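Local coordinates for protein lymphotactin (PDB 2NYZ) that probably acts as a C-class chemokine, attracting lymphocytes but not monocytes or neutrophils by signalling through a chemokine receptor, at residues R9-L14 against A36-T41. Residues are numbered along the deposited sequence; the frame is centred on the assembly and turned at random.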
ATOM      1  N   ARG D   9      13.717 -20.409  29.775  1.00 76.61           N
ATOM      2  CA  ARG D   9      13.174 -20.140  28.451  1.00 71.92           C
ATOM      3  C   ARG D   9      11.673 -19.919  28.586  1.00 67.21           C
ATOM      4  O   ARG D   9      10.985 -20.700  29.233  1.00 69.44           O
ATOM      5  CB  ARG D   9      13.447 -21.329  27.529  1.00 72.97           C
ATOM      6  CG  ARG D   9      14.912 -21.517  27.166  1.00 79.18           C
ATOM      7  CD  ARG D   9      15.206 -22.962  26.777  1.00 88.78           C
ATOM      8  NE  ARG D   9      16.123 -23.064  25.645  1.00100.03           N
ATOM      9  CZ  ARG D   9      15.861 -22.591  24.429  1.00107.88           C
ATOM     10  NH1 ARG D   9      14.709 -21.981  24.187  1.00113.03           N
ATOM     11  NH2 ARG D   9      16.745 -22.734  23.450  1.00110.24           N
ATOM     12  N   THR D  10      11.168 -18.855  27.977  1.00 62.11           N
ATOM     13  CA  THR D  10       9.747 -18.553  28.049  1.00 58.69           C
ATOM     14  C   THR D  10       9.171 -18.453  26.651  1.00 56.82           C
ATOM     15  O   THR D  10       9.891 -18.154  25.701  1.00 56.14           O
ATOM     16  CB  THR D  10       9.495 -17.209  28.726  1.00 60.88           C
ATOM     17  OG1 THR D  10       9.726 -16.152  27.782  1.00 62.03           O
ATOM     18  CG2 THR D  10      10.422 -17.034  29.915  1.00 57.77           C
ATOM     19  N   CYS D  11       7.871 -18.704  26.528  1.00 54.28           N
ATOM     20  CA  CYS D  11       7.207 -18.611  25.238  1.00 53.08           C
ATOM     21  C   CYS D  11       6.758 -17.174  25.075  1.00 53.52           C
ATOM     22  O   CYS D  11       6.199 -16.578  25.988  1.00 55.69           O
ATOM     23  CB  CYS D  11       5.984 -19.523  25.170  1.00 53.32           C
ATOM     24  SG  CYS D  11       6.299 -21.316  25.066  1.00 66.13           S
ATOM     25  N   VAL D  12       7.012 -16.609  23.906  1.00 52.61           N
ATOM     26  CA  VAL D  12       6.624 -15.241  23.649  1.00 48.19           C
ATOM     27  C   VAL D  12       5.365 -15.237  22.807  1.00 47.40           C
ATOM     28  O   VAL D  12       4.502 -14.385  22.976  1.00 48.52           O
ATOM     29  CB  VAL D  12       7.740 -14.505  22.918  1.00 46.88           C
ATOM     30  CG1 VAL D  12       7.310 -13.094  22.592  1.00 41.87           C
ATOM     31  CG2 VAL D  12       8.990 -14.513  23.779  1.00 40.10           C
ATOM     32  N   SER D  13       5.264 -16.207  21.906  1.00 45.85           N
ATOM     33  CA  SER D  13       4.105 -16.327  21.034  1.00 47.57           C
ATOM     34  C   SER D  13       3.572 -17.759  21.040  1.00 49.07           C
ATOM     35  O   SER D  13       4.335 -18.722  21.159  1.00 49.24           O
ATOM     36  CB  SER D  13       4.466 -15.922  19.602  1.00 48.99           C
ATOM     37  OG  SER D  13       4.665 -14.524  19.482  1.00 51.23           O
ATOM     38  N   LEU D  14       2.258 -17.896  20.916  1.00 47.62           N
ATOM     39  CA  LEU D  14       1.643 -19.212  20.904  1.00 47.51           C
ATOM     40  C   LEU D  14       1.291 -19.561  19.468  1.00 46.42           C
ATOM     41  O   LEU D  14       0.857 -18.697  18.703  1.00 47.13           O
ATOM     42  CB  LEU D  14       0.396 -19.217  21.794  1.00 50.91           C
ATOM     43  CG  LEU D  14       0.623 -18.883  23.279  1.00 50.40           C
ATOM     44  CD1 LEU D  14      -0.693 -18.982  24.033  1.00 50.74           C
ATOM     45  CD2 LEU D  14       1.644 -19.841  23.883  1.00 49.60           C
ATOM     46  N   ALA D  36       1.884 -21.565  29.174  1.00 65.84           N
ATOM     47  CA  ALA D  36       1.606 -22.284  27.947  1.00 61.08           C
ATOM     48  C   ALA D  36       2.045 -23.722  27.969  1.00 57.22           C
ATOM     49  O   ALA D  36       2.850 -24.138  28.797  1.00 53.94           O
ATOM     50  CB  ALA D  36       2.259 -21.579  26.775  1.00 64.56           C
ATOM     51  N   VAL D  37       1.485 -24.473  27.034  1.00 55.82           N
ATOM     52  CA  VAL D  37       1.793 -25.874  26.859  1.00 54.17           C
ATOM     53  C   VAL D  37       2.847 -25.926  25.767  1.00 52.83           C
ATOM     54  O   VAL D  37       2.622 -25.436  24.659  1.00 52.80           O
ATOM     55  CB  VAL D  37       0.569 -26.656  26.372  1.00 53.70           C
ATOM     56  CG1 VAL D  37       0.966 -28.093  26.065  1.00 52.52           C
ATOM     57  CG2 VAL D  37      -0.529 -26.605  27.416  1.00 57.99           C
ATOM     58  N   ILE D  38       3.999 -26.504  26.073  1.00 49.97           N
ATOM     59  CA  ILE D  38       5.044 -26.597  25.072  1.00 47.77           C
ATOM     60  C   ILE D  38       5.117 -28.013  24.529  1.00 47.39           C
ATOM     61  O   ILE D  38       5.636 -28.914  25.192  1.00 50.19           O
ATOM     62  CB  ILE D  38       6.429 -26.230  25.643  1.00 48.16           C
ATOM     63  CG1 ILE D  38       6.371 -24.873  26.350  1.00 52.08           C
ATOM     64  CG2 ILE D  38       7.443 -26.156  24.511  1.00 36.47           C
ATOM     65  CD1 ILE D  38       7.657 -24.514  27.091  1.00 49.66           C
ATOM     66  N   PHE D  39       4.586 -28.217  23.331  1.00 44.48           N
ATOM     67  CA  PHE D  39       4.635 -29.539  22.724  1.00 45.07           C
ATOM     68  C   PHE D  39       6.021 -29.754  22.111  1.00 47.03           C
ATOM     69  O   PHE D  39       6.656 -28.811  21.638  1.00 48.78           O
ATOM     70  CB  PHE D  39       3.571 -29.667  21.633  1.00 40.31           C
ATOM     71  CG  PHE D  39       2.167 -29.637  22.146  1.00 41.57           C
ATOM     72  CD1 PHE D  39       1.695 -30.648  22.977  1.00 44.22           C
ATOM     73  CD2 PHE D  39       1.305 -28.612  21.787  1.00 41.16           C
ATOM     74  CE1 PHE D  39       0.383 -30.638  23.438  1.00 45.21           C
ATOM     75  CE2 PHE D  39      -0.006 -28.592  22.241  1.00 43.82           C
ATOM     76  CZ  PHE D  39      -0.471 -29.606  23.067  1.00 45.36           C
ATOM     77  N   ILE D  40       6.498 -30.989  22.134  1.00 47.38           N
ATOM     78  CA  ILE D  40       7.786 -31.308  21.545  1.00 50.82           C
ATOM     79  C   ILE D  40       7.515 -32.331  20.453  1.00 53.40           C
ATOM     80  O   ILE D  40       7.294 -33.499  20.753  1.00 57.61           O
ATOM     81  CB  ILE D  40       8.732 -31.920  22.577  1.00 53.71           C
ATOM     82  CG1 ILE D  40       8.965 -30.920  23.718  1.00 63.82           C
ATOM     83  CG2 ILE D  40      10.041 -32.299  21.911  1.00 52.33           C
ATOM     84  CD1 ILE D  40       9.882 -31.430  24.827  1.00 66.99           C
ATOM     85  N   THR D  41       7.516 -31.895  19.196  1.00 53.91           N
ATOM     86  CA  THR D  41       7.247 -32.798  18.084  1.00 53.65           C
ATOM     87  C   THR D  41       8.202 -33.981  18.112  1.00 56.99           C
ATOM     88  O   THR D  41       9.270 -33.920  18.726  1.00 57.05           O
ATOM     89  CB  THR D  41       7.378 -32.092  16.722  1.00 51.44           C
ATOM     90  OG1 THR D  41       8.762 -31.950  16.384  1.00 51.56           O
ATOM     91  CG2 THR D  41       6.720 -30.720  16.775  1.00 47.26           C
TER
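C11 points its sulfur across the contact and meets I38, near the start of strand 37-41, and A36, the residue just before that strand. SG lies 3.8 Å from CG1 of I38 and 4.0 Å from its CD1, so it rests alongside the outer half of the longer isoleucine branch. I38 reaches it because CG1 sits beside the backbone N and opposite the carbonyl carbon (chi1 -52°), with CD1 extended beyond it. The methyl of A36 borders the same sulfur more loosely, with CB 4.4 Å from SG of C11. L14 approaches that methyl with one branch, its CD2 coming 3.4 Å from CB of A36. No hydrogen bond links 9-14 to 36-41, and the closest CA atoms, those of C11 and A36, are 7.2 Å apart; the contact is apolar side-chain packing and is largely buried. C11 is tied to C48 by the single disulfide of a C-class chemokine, which joins the N-terminal segment covalently to strand 46-49. That strand flanks 37-41 on one side, with 24-28 on the other. V37 and F39 pack on helix 54-64, whereas R9 and T10 extend into an antiparallel ladder with a strand of another protein's chain.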